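Local coordinates for protein arylalkylamine N-Acetyltransferase like 5b (Aedes aegypti, PDB 4FD4) that probably transfers an acyl group from acyl-CoA, such as acetyl-CoA, to the amine of arylalkylamines such as serotonin and dopamine, at residues 20-29 and 44-53; 126-134 and 147-155. All coordinates share one frame; numbering follows the deposited sequence.

Contact 1 of 2, residues 20-29 and 44-53; sequences VREILHRIYY and HTLDDERFSL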
loop_
_atom_site.group_PDB
_atom_site.type_symbol
_atom_site.label_atom_id
_atom_site.label_comp_id
_atom_site.label_asym_id
_atom_site.label_seq_id
_atom_site.Cartn_x
_atom_site.Cartn_y
_atom_site.Cartn_z
ATOM N N VAL A 20 -7.142 -13.948 0.284
ATOM C CA VAL A 20 -6.429 -12.673 0.239
ATOM C C VAL A 20 -5.554 -12.657 1.487
ATOM O O VAL A 20 -4.351 -12.377 1.420
ATOM C CB VAL A 20 -7.394 -11.468 0.195
ATOM C CG1 VAL A 20 -6.622 -10.149 0.229
ATOM C CG2 VAL A 20 -8.279 -11.530 -1.075
ATOM N N ARG A 21 -6.140 -13.065 2.612
ATOM C CA ARG A 21 -5.390 -13.069 3.858
ATOM C C ARG A 21 -4.110 -13.874 3.622
ATOM O O ARG A 21 -2.989 -13.424 3.953
ATOM C CB ARG A 21 -6.234 -13.664 5.006
ATOM C CG ARG A 21 -5.705 -13.368 6.420
ATOM C CD ARG A 21 -6.318 -14.302 7.489
ATOM N NE ARG A 21 -7.770 -14.171 7.611
ATOM C CZ ARG A 21 -8.388 -13.306 8.415
ATOM N NH1 ARG A 21 -7.682 -12.479 9.178
ATOM N NH2 ARG A 21 -9.718 -13.263 8.456
ATOM N N GLU A 22 -4.222 -15.061 3.069
ATOM C CA GLU A 22 -3.041 -15.896 2.909
ATOM C C GLU A 22 -1.990 -15.248 2.065
ATOM O O GLU A 22 -0.859 -15.309 2.426
ATOM C CB GLU A 22 -3.337 -17.270 2.331
ATOM C CG GLU A 22 -2.108 -18.212 2.315
ATOM C CD GLU A 22 -1.159 -18.083 1.071
ATOM O OE1 GLU A 22 -1.590 -17.762 -0.048
ATOM O OE2 GLU A 22 0.038 -18.361 1.214
ATOM N N ILE A 23 -2.361 -14.654 0.931
ATOM C CA ILE A 23 -1.306 -14.103 0.098
ATOM C C ILE A 23 -0.609 -12.974 0.863
ATOM O O ILE A 23 0.628 -12.830 0.801
ATOM C CB ILE A 23 -1.794 -13.704 -1.336
ATOM C CG1 ILE A 23 -0.620 -13.220 -2.196
ATOM C CG2 ILE A 23 -2.941 -12.710 -1.277
ATOM C CD1 ILE A 23 0.225 -14.346 -2.769
ATOM N N LEU A 24 -1.380 -12.217 1.651
ATOM C CA LEU A 24 -0.765 -11.129 2.403
ATOM C C LEU A 24 0.228 -11.700 3.408
ATOM O O LEU A 24 1.334 -11.185 3.564
ATOM C CB LEU A 24 -1.817 -10.267 3.131
ATOM C CG LEU A 24 -2.686 -9.357 2.257
ATOM C CD1 LEU A 24 -3.763 -8.678 3.126
ATOM C CD2 LEU A 24 -1.852 -8.311 1.511
ATOM N N HIS A 25 -0.163 -12.770 4.084
ATOM C CA HIS A 25 0.737 -13.384 5.062
ATOM C C HIS A 25 2.016 -13.841 4.358
ATOM O O HIS A 25 3.101 -13.764 4.925
ATOM C CB HIS A 25 0.083 -14.621 5.679
ATOM C CG HIS A 25 -0.691 -14.361 6.933
ATOM N ND1 HIS A 25 -0.317 -14.891 8.155
ATOM C CD2 HIS A 25 -1.833 -13.677 7.156
ATOM C CE1 HIS A 25 -1.192 -14.526 9.072
ATOM N NE2 HIS A 25 -2.125 -13.787 8.498
ATOM N N ARG A 26 1.887 -14.314 3.120
ATOM C CA ARG A 26 2.981 -15.098 2.518
ATOM C C ARG A 26 4.031 -14.237 1.834
ATOM O O ARG A 26 5.230 -14.444 2.014
ATOM C CB ARG A 26 2.421 -16.128 1.521
ATOM C CG ARG A 26 3.396 -17.255 1.156
ATOM C CD ARG A 26 2.792 -18.225 0.142
ATOM N NE ARG A 26 2.893 -17.719 -1.227
ATOM C CZ ARG A 26 1.887 -17.680 -2.099
ATOM N NH1 ARG A 26 2.085 -17.197 -3.329
ATOM N NH2 ARG A 26 0.683 -18.118 -1.749
ATOM N N ILE A 27 3.582 -13.258 1.060
ATOM C CA ILE A 27 4.503 -12.484 0.236
ATOM C C ILE A 27 4.563 -11.006 0.588
ATOM O O ILE A 27 5.501 -10.310 0.201
ATOM C CB ILE A 27 4.172 -12.614 -1.265
ATOM C CG1 ILE A 27 2.830 -11.956 -1.585
ATOM C CG2 ILE A 27 4.171 -14.087 -1.701
ATOM C CD1 ILE A 27 2.594 -11.768 -3.080
ATOM N N TYR A 28 3.577 -10.507 1.326
ATOM C CA TYR A 28 3.567 -9.069 1.606
ATOM C C TYR A 28 4.217 -8.696 2.945
ATOM O O TYR A 28 5.279 -8.070 2.976
ATOM C CB TYR A 28 2.145 -8.491 1.521
ATOM C CG TYR A 28 2.096 -7.036 1.947
ATOM C CD1 TYR A 28 2.746 -6.049 1.210
ATOM C CD2 TYR A 28 1.397 -6.651 3.078
ATOM C CE1 TYR A 28 2.714 -4.712 1.607
ATOM C CE2 TYR A 28 1.350 -5.324 3.480
ATOM C CZ TYR A 28 2.012 -4.361 2.745
ATOM O OH TYR A 28 1.955 -3.041 3.157
ATOM N N TYR A 29 3.569 -9.076 4.042
ATOM C CA TYR A 29 4.045 -8.704 5.378
ATOM C C TYR A 29 5.500 -9.091 5.683
ATOM O O TYR A 29 6.251 -8.289 6.238
ATOM C CB TYR A 29 3.093 -9.238 6.453
ATOM C CG TYR A 29 1.786 -8.467 6.520
ATOM C CD1 TYR A 29 1.773 -7.115 6.843
ATOM C CD2 TYR A 29 0.571 -9.092 6.271
ATOM C CE1 TYR A 29 0.574 -6.399 6.902
ATOM C CE2 TYR A 29 -0.627 -8.388 6.335
ATOM C CZ TYR A 29 -0.614 -7.042 6.652
ATOM O OH TYR A 29 -1.805 -6.338 6.721
ATOM N N HIS A 44 3.531 -8.538 11.752
ATOM C CA HIS A 44 2.324 -7.719 11.633
ATOM C C HIS A 44 1.286 -8.101 12.695
ATOM O O HIS A 44 1.348 -9.172 13.305
ATOM C CB HIS A 44 1.734 -7.770 10.213
ATOM C CG HIS A 44 0.887 -8.978 9.942
ATOM N ND1 HIS A 44 1.412 -10.166 9.459
ATOM C CD2 HIS A 44 -0.442 -9.178 10.050
ATOM C CE1 HIS A 44 0.440 -11.039 9.300
ATOM N NE2 HIS A 44 -0.703 -10.468 9.654
ATOM N N THR A 45 0.341 -7.202 12.931
ATOM C CA THR A 45 -0.670 -7.418 13.949
ATOM C C THR A 45 -2.020 -7.654 13.296
ATOM O O THR A 45 -2.182 -7.435 12.086
ATOM C CB THR A 45 -0.803 -6.195 14.862
ATOM O OG1 THR A 45 -1.159 -5.053 14.070
ATOM C CG2 THR A 45 0.504 -5.911 15.585
ATOM N N LEU A 46 -2.990 -8.078 14.100
ATOM C CA LEU A 46 -4.352 -8.303 13.619
ATOM C C LEU A 46 -5.038 -7.012 13.149
ATOM O O LEU A 46 -5.819 -7.038 12.199
ATOM C CB LEU A 46 -5.203 -8.997 14.684
ATOM C CG LEU A 46 -6.573 -9.509 14.212
ATOM C CD1 LEU A 46 -6.428 -10.514 13.073
ATOM C CD2 LEU A 46 -7.389 -10.123 15.357
ATOM N N ASP A 47 -4.770 -5.880 13.794
ATOM C CA ASP A 47 -5.439 -4.649 13.358
ATOM C C ASP A 47 -4.951 -4.141 11.987
ATOM O O ASP A 47 -5.733 -3.561 11.209
ATOM C CB ASP A 47 -5.553 -3.546 14.451
ATOM C CG ASP A 47 -4.297 -3.366 15.299
ATOM O OD1 ASP A 47 -4.306 -2.419 16.135
ATOM O OD2 ASP A 47 -3.324 -4.136 15.164
ATOM N N ASP A 48 -3.680 -4.430 11.695
ATOM C CA ASP A 48 -3.035 -4.173 10.412
ATOM C C ASP A 48 -3.769 -4.990 9.341
ATOM O O ASP A 48 -4.267 -4.476 8.321
ATOM C CB ASP A 48 -1.576 -4.644 10.543
ATOM C CG ASP A 48 -0.659 -4.097 9.467
ATOM O OD1 ASP A 48 0.534 -3.867 9.767
ATOM O OD2 ASP A 48 -1.117 -3.901 8.322
ATOM N N GLU A 49 -3.838 -6.291 9.597
ATOM C CA GLU A 49 -4.533 -7.213 8.733
ATOM C C GLU A 49 -5.984 -6.796 8.479
ATOM O O GLU A 49 -6.471 -6.806 7.340
ATOM C CB GLU A 49 -4.485 -8.596 9.385
ATOM C CG GLU A 49 -4.952 -9.721 8.528
ATOM C CD GLU A 49 -4.536 -11.059 9.118
ATOM O OE1 GLU A 49 -3.340 -11.422 9.015
ATOM O OE2 GLU A 49 -5.403 -11.721 9.712
ATOM N N ARG A 50 -6.688 -6.425 9.540
ATOM C CA ARG A 50 -8.068 -5.992 9.395
ATOM C C ARG A 50 -8.180 -4.787 8.473
ATOM O O ARG A 50 -9.114 -4.701 7.657
ATOM C CB ARG A 50 -8.687 -5.656 10.753
ATOM C CG ARG A 50 -10.170 -5.325 10.673
ATOM C CD ARG A 50 -10.809 -5.191 12.050
ATOM N NE ARG A 50 -10.155 -4.153 12.837
ATOM C CZ ARG A 50 -9.355 -4.393 13.872
ATOM N NH1 ARG A 50 -9.121 -5.646 14.257
ATOM N NH2 ARG A 50 -8.793 -3.380 14.524
ATOM N N PHE A 51 -7.251 -3.847 8.618
ATOM C CA PHE A 51 -7.243 -2.690 7.727
ATOM C C PHE A 51 -7.127 -3.149 6.274
ATOM O O PHE A 51 -7.935 -2.771 5.427
ATOM C CB PHE A 51 -6.084 -1.754 8.052
ATOM C CG PHE A 51 -5.951 -0.585 7.084
ATOM C CD1 PHE A 51 -4.963 -0.579 6.110
ATOM C CD2 PHE A 51 -6.816 0.497 7.160
ATOM C CE1 PHE A 51 -4.840 0.491 5.216
ATOM C CE2 PHE A 51 -6.699 1.576 6.278
ATOM C CZ PHE A 51 -5.713 1.571 5.306
ATOM N N SER A 52 -6.117 -3.963 5.986
ATOM C CA SER A 52 -5.907 -4.387 4.609
ATOM C C SER A 52 -7.094 -5.160 4.024
ATOM O O SER A 52 -7.480 -4.942 2.877
ATOM C CB SER A 52 -4.613 -5.190 4.489
ATOM O OG SER A 52 -3.519 -4.401 4.918
ATOM N N LEU A 53 -7.690 -6.051 4.811
ATOM C CA LEU A 53 -8.784 -6.861 4.306
ATOM C C LEU A 53 -10.090 -6.076 4.193
ATOM O O LEU A 53 -10.981 -6.473 3.447
ATOM C CB LEU A 53 -8.998 -8.095 5.181
ATOM C CG LEU A 53 -7.897 -9.157 5.187
ATOM C CD1 LEU A 53 -8.287 -10.268 6.168
ATOM C CD2 LEU A 53 -7.659 -9.748 3.801
#

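Contact 2 of 2, residues 126-134 and 147-155; sequences AYHVHILAV and LLQFQMDLS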
loop_
_atom_site.group_PDB
_atom_site.type_symbol
_atom_site.label_atom_id
_atom_site.label_comp_id
_atom_site.label_asym_id
_atom_site.label_seq_id
_atom_site.Cartn_x
_atom_site.Cartn_y
_atom_site.Cartn_z
ATOM N N ALA A 126 -8.800 10.855 -4.374
ATOM C CA ALA A 126 -7.813 10.212 -5.230
ATOM C C ALA A 126 -7.844 8.725 -4.922
ATOM O O ALA A 126 -8.391 8.324 -3.896
ATOM C CB ALA A 126 -6.435 10.786 -4.957
ATOM N N TYR A 127 -7.259 7.913 -5.795
ATOM C CA TYR A 127 -7.206 6.468 -5.576
ATOM C C TYR A 127 -5.802 6.106 -5.128
ATOM O O TYR A 127 -4.830 6.338 -5.853
ATOM C CB TYR A 127 -7.541 5.749 -6.880
ATOM C CG TYR A 127 -7.830 4.257 -6.810
ATOM C CD1 TYR A 127 -6.905 3.332 -7.278
ATOM C CD2 TYR A 127 -9.053 3.783 -6.359
ATOM C CE1 TYR A 127 -7.176 1.962 -7.261
ATOM C CE2 TYR A 127 -9.339 2.414 -6.334
ATOM C CZ TYR A 127 -8.401 1.513 -6.783
ATOM O OH TYR A 127 -8.696 0.160 -6.759
ATOM N N HIS A 128 -5.693 5.505 -3.950
ATOM C CA HIS A 128 -4.390 5.284 -3.342
ATOM C C HIS A 128 -4.054 3.804 -3.220
ATOM O O HIS A 128 -4.759 3.059 -2.542
ATOM C CB HIS A 128 -4.349 5.940 -1.967
ATOM C CG HIS A 128 -2.990 5.958 -1.353
ATOM N ND1 HIS A 128 -1.990 6.797 -1.789
ATOM C CD2 HIS A 128 -2.462 5.243 -0.328
ATOM C CE1 HIS A 128 -0.905 6.601 -1.067
ATOM N NE2 HIS A 128 -1.165 5.658 -0.172
ATOM N N VAL A 129 -2.997 3.378 -3.902
ATOM C CA VAL A 129 -2.510 2.021 -3.756
ATOM C C VAL A 129 -1.784 1.896 -2.422
ATOM O O VAL A 129 -0.737 2.521 -2.212
ATOM C CB VAL A 129 -1.555 1.607 -4.911
ATOM C CG1 VAL A 129 -1.108 0.163 -4.722
ATOM C CG2 VAL A 129 -2.242 1.757 -6.255
ATOM N N HIS A 130 -2.353 1.095 -1.526
ATOM C CA HIS A 130 -1.754 0.826 -0.214
ATOM C C HIS A 130 -0.750 -0.324 -0.302
ATOM O O HIS A 130 0.291 -0.300 0.356
ATOM C CB HIS A 130 -2.822 0.415 0.806
ATOM C CG HIS A 130 -3.846 1.479 1.098
ATOM N ND1 HIS A 130 -3.544 2.632 1.775
ATOM C CD2 HIS A 130 -5.176 1.523 0.829
ATOM C CE1 HIS A 130 -4.646 3.365 1.908
ATOM N NE2 HIS A 130 -5.642 2.718 1.337
ATOM N N ILE A 131 -1.095 -1.348 -1.084
ATOM C CA ILE A 131 -0.267 -2.560 -1.177
ATOM C C ILE A 131 -0.056 -2.985 -2.641
ATOM O O ILE A 131 -0.986 -2.967 -3.442
ATOM C CB ILE A 131 -0.921 -3.742 -0.412
ATOM C CG1 ILE A 131 -0.968 -3.461 1.095
ATOM C CG2 ILE A 131 -0.191 -5.060 -0.691
ATOM C CD1 ILE A 131 -1.768 -4.486 1.894
ATOM N N LEU A 132 1.172 -3.354 -2.989
ATOM C CA LEU A 132 1.458 -3.966 -4.290
ATOM C C LEU A 132 2.511 -5.034 -4.018
ATOM O O LEU A 132 3.638 -4.705 -3.652
ATOM C CB LEU A 132 2.017 -2.923 -5.259
ATOM C CG LEU A 132 2.490 -3.350 -6.659
ATOM C CD1 LEU A 132 1.354 -3.945 -7.459
ATOM C CD2 LEU A 132 3.098 -2.170 -7.411
ATOM N N ALA A 133 2.136 -6.302 -4.153
ATOM C CA ALA A 133 3.042 -7.399 -3.808
ATOM C C ALA A 133 2.976 -8.543 -4.818
ATOM O O ALA A 133 1.896 -9.001 -5.200
ATOM C CB ALA A 133 2.763 -7.903 -2.400
ATOM N N VAL A 134 4.146 -8.998 -5.241
ATOM C CA VAL A 134 4.249 -10.043 -6.243
ATOM C C VAL A 134 5.129 -11.144 -5.677
ATOM O O VAL A 134 6.174 -10.868 -5.085
ATOM C CB VAL A 134 4.873 -9.485 -7.538
ATOM C CG1 VAL A 134 5.179 -10.602 -8.527
ATOM C CG2 VAL A 134 3.941 -8.454 -8.173
ATOM N N LEU A 147 -0.365 -5.646 -12.308
ATOM C CA LEU A 147 -1.165 -5.289 -11.121
ATOM C C LEU A 147 -1.387 -3.788 -11.030
ATOM O O LEU A 147 -2.524 -3.330 -10.858
ATOM C CB LEU A 147 -0.498 -5.778 -9.837
ATOM C CG LEU A 147 -0.699 -7.243 -9.486
ATOM C CD1 LEU A 147 0.198 -7.632 -8.304
ATOM C CD2 LEU A 147 -2.179 -7.498 -9.168
ATOM N N LEU A 148 -0.307 -3.015 -11.138
ATOM C CA LEU A 148 -0.420 -1.563 -11.037
ATOM C C LEU A 148 -1.252 -1.015 -12.183
ATOM O O LEU A 148 -2.072 -0.120 -12.000
ATOM C CB LEU A 148 0.970 -0.911 -11.051
ATOM C CG LEU A 148 1.273 0.359 -10.242
ATOM C CD1 LEU A 148 2.200 1.294 -11.018
ATOM C CD2 LEU A 148 0.037 1.105 -9.744
ATOM N N GLN A 149 -1.036 -1.535 -13.382
ATOM C CA GLN A 149 -1.806 -1.066 -14.530
ATOM C C GLN A 149 -3.271 -1.408 -14.339
ATOM O O GLN A 149 -4.146 -0.640 -14.725
ATOM C CB GLN A 149 -1.327 -1.694 -15.835
ATOM C CG GLN A 149 -2.119 -1.171 -17.035
ATOM C CD GLN A 149 -1.778 0.277 -17.314
ATOM O OE1 GLN A 149 -0.615 0.606 -17.528
ATOM N NE2 GLN A 149 -2.775 1.155 -17.262
ATOM N N PHE A 150 -3.538 -2.578 -13.773
ATOM C CA PHE A 150 -4.915 -2.985 -13.543
ATOM C C PHE A 150 -5.541 -1.978 -12.572
ATOM O O PHE A 150 -6.663 -1.516 -12.795
ATOM C CB PHE A 150 -4.989 -4.441 -13.041
ATOM C CG PHE A 150 -6.398 -5.005 -12.957
ATOM C CD1 PHE A 150 -6.788 -6.077 -13.760
ATOM C CD2 PHE A 150 -7.332 -4.470 -12.064
ATOM C CE1 PHE A 150 -8.092 -6.607 -13.690
ATOM C CE2 PHE A 150 -8.636 -4.998 -11.980
ATOM C CZ PHE A 150 -9.011 -6.065 -12.787
ATOM N N GLN A 151 -4.810 -1.605 -11.521
ATOM C CA GLN A 151 -5.350 -0.635 -10.553
ATOM C C GLN A 151 -5.595 0.732 -11.213
ATOM O O GLN A 151 -6.590 1.405 -10.933
ATOM C CB GLN A 151 -4.435 -0.513 -9.326
ATOM C CG GLN A 151 -4.478 -1.718 -8.364
ATOM C CD GLN A 151 -5.730 -1.749 -7.482
ATOM O OE1 GLN A 151 -6.770 -1.191 -7.840
ATOM N NE2 GLN A 151 -5.625 -2.402 -6.318
ATOM N N MET A 152 -4.687 1.146 -12.090
ATOM C CA MET A 152 -4.894 2.390 -12.839
ATOM C C MET A 152 -6.158 2.341 -13.705
ATOM O O MET A 152 -6.977 3.253 -13.678
ATOM C CB MET A 152 -3.684 2.701 -13.720
ATOM C CG MET A 152 -2.466 3.218 -12.975
ATOM S SD MET A 152 -0.990 3.244 -14.033
ATOM C CE MET A 152 0.113 4.244 -13.027
ATOM N N ASP A 153 -6.299 1.269 -14.478
ATOM C CA ASP A 153 -7.437 1.101 -15.381
ATOM C C ASP A 153 -8.749 1.076 -14.619
ATOM O O ASP A 153 -9.743 1.688 -15.024
ATOM C CB ASP A 153 -7.280 -0.203 -16.180
ATOM C CG ASP A 153 -6.095 -0.164 -17.126
ATOM O OD1 ASP A 153 -5.590 0.948 -17.388
ATOM O OD2 ASP A 153 -5.666 -1.239 -17.604
ATOM N N LEU A 154 -8.739 0.357 -13.501
ATOM C CA LEU A 154 -9.918 0.184 -12.676
ATOM C C LEU A 154 -10.332 1.504 -12.034
ATOM O O LEU A 154 -11.507 1.895 -12.085
ATOM C CB LEU A 154 -9.631 -0.864 -11.588
ATOM C CG LEU A 154 -10.802 -1.201 -10.670
ATOM C CD1 LEU A 154 -11.943 -1.839 -11.475
ATOM C CD2 LEU A 154 -10.349 -2.148 -9.561
ATOM N N SER A 155 -9.370 2.193 -11.426
ATOM C CA SER A 155 -9.682 3.461 -10.776
ATOM C C SER A 155 -10.220 4.422 -11.830
ATOM O O SER A 155 -11.187 5.140 -11.582
ATOM C CB SER A 155 -8.465 4.037 -10.052
ATOM O OG SER A 155 -7.357 4.176 -10.922
#

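Contact 1 of 2, residues 20-29 and 44-53
The rings of Tyr29 and His44 lie face to face, with centroids 3.8 Å apart and planes only 13° from parallel. His44 CB also sits over the tyrosine ring and adds a CH-pi contact. The first torsion of His44 (chi1 82°) places CG between the backbone N and the carbonyl carbon, which lays the ring over Tyr29. The same imidazole turns its edge to the face of His25. These two planes are nearly perpendicular, at 89°, with centroids 4.9 Å apart, so the pair is T-shaped.

Glu49, on helix 46-53, binds both histidines of this aromatic cluster. Its OE1 takes a hydrogen bond from His44 NE2 at 2.9 Å, close to the imidazole plane. A weak bond from His25 NE2 reaches the same oxygen. Glu49 OE2 forms a salt bridge with Arg21 NH1; the 2.5 Å separation is very short and its exact value doubtful. Both carboxylate oxygens are therefore engaged, and the nearby positive group would be expected to favour the ionised acid. Arg21 NH2 makes a further salt bridge with Glu18.

The contact joins helices 17-28 and 46-53 of the GNAT fold, which lie on one side of the central sheet. Leu53 CD1 lies over one face of the Arg21 guanidinium, while its CD2 meets Val20 CG1 at 3.7 Å. Deeper in, Leu24 CD1 rests on Ser52 CB. The Tyr29 hydroxyl donates to Asp48 OD2 at 3.0 Å, meeting this oxygen from above the carboxylate plane. Ser52 OG lies 3.2 Å from Tyr29 OH.

Contact 2 of 2, residues 126-134 and 147-155
Tyr127 meets the helix with both its ring face and its hydroxyl. Its CG is anti to the backbone N, and one face of the ring receives Ser155 CB, 3.5 Å from the ring centroid, in a CH-pi contact. The methylene sits off centre, toward the rim, and comes within 3.3 Å of Tyr127 CD1. At the far end, Tyr127 OH donates a 2.6 Å hydrogen bond to Gln151 OE1, tilted out of the carbonyl plane. Gln151 is bent at its second torsion (chi2 -76°), and its amide stands at 62° to the phenol ring. Its NE2 is bound by Ser76 OG and Thr60 O, so both ends of this buried amide are engaged.

Farther along, the contact is apolar. Leu132 CD1 presses on Leu147 CB at 3.5 Å, and its CD2 faces Leu148 CG. The Val134 and Leu147 side chains lie alongside each other, pointing in opposite directions, with Val134 CG2 3.8 Å from Leu147 CD1. Val129 CG2 lies 4.2 Å from Leu148 CD2.

Strand and helix run almost antiparallel, at 158°. This is the first half of a beta-alpha-beta crossover, in which helix 143-158 leads from strand 126-134 to the parallel strand 162-167, as in the GNAT fold.

Both segments of contact 1 precede those of contact 2 in the sequence. Their centres are about 17 Å apart. Strand 126-134 connects them: helix 143-158 packs against it in contact 2, while residues of both contact 1 helices touch its Ile131 and Ala133. Ser52 OG and Tyr28 CZ each come within 3.5 Å of Ile131, at CD1 and CG1 respectively. Ile27 CD1 reaches the backbone oxygen of Ala133. The N-terminal helical pair and the crossover helix are thus joined through a strand inside the seven-stranded mixed sheet. Both contacts belong to one GNAT fold built round that sheet.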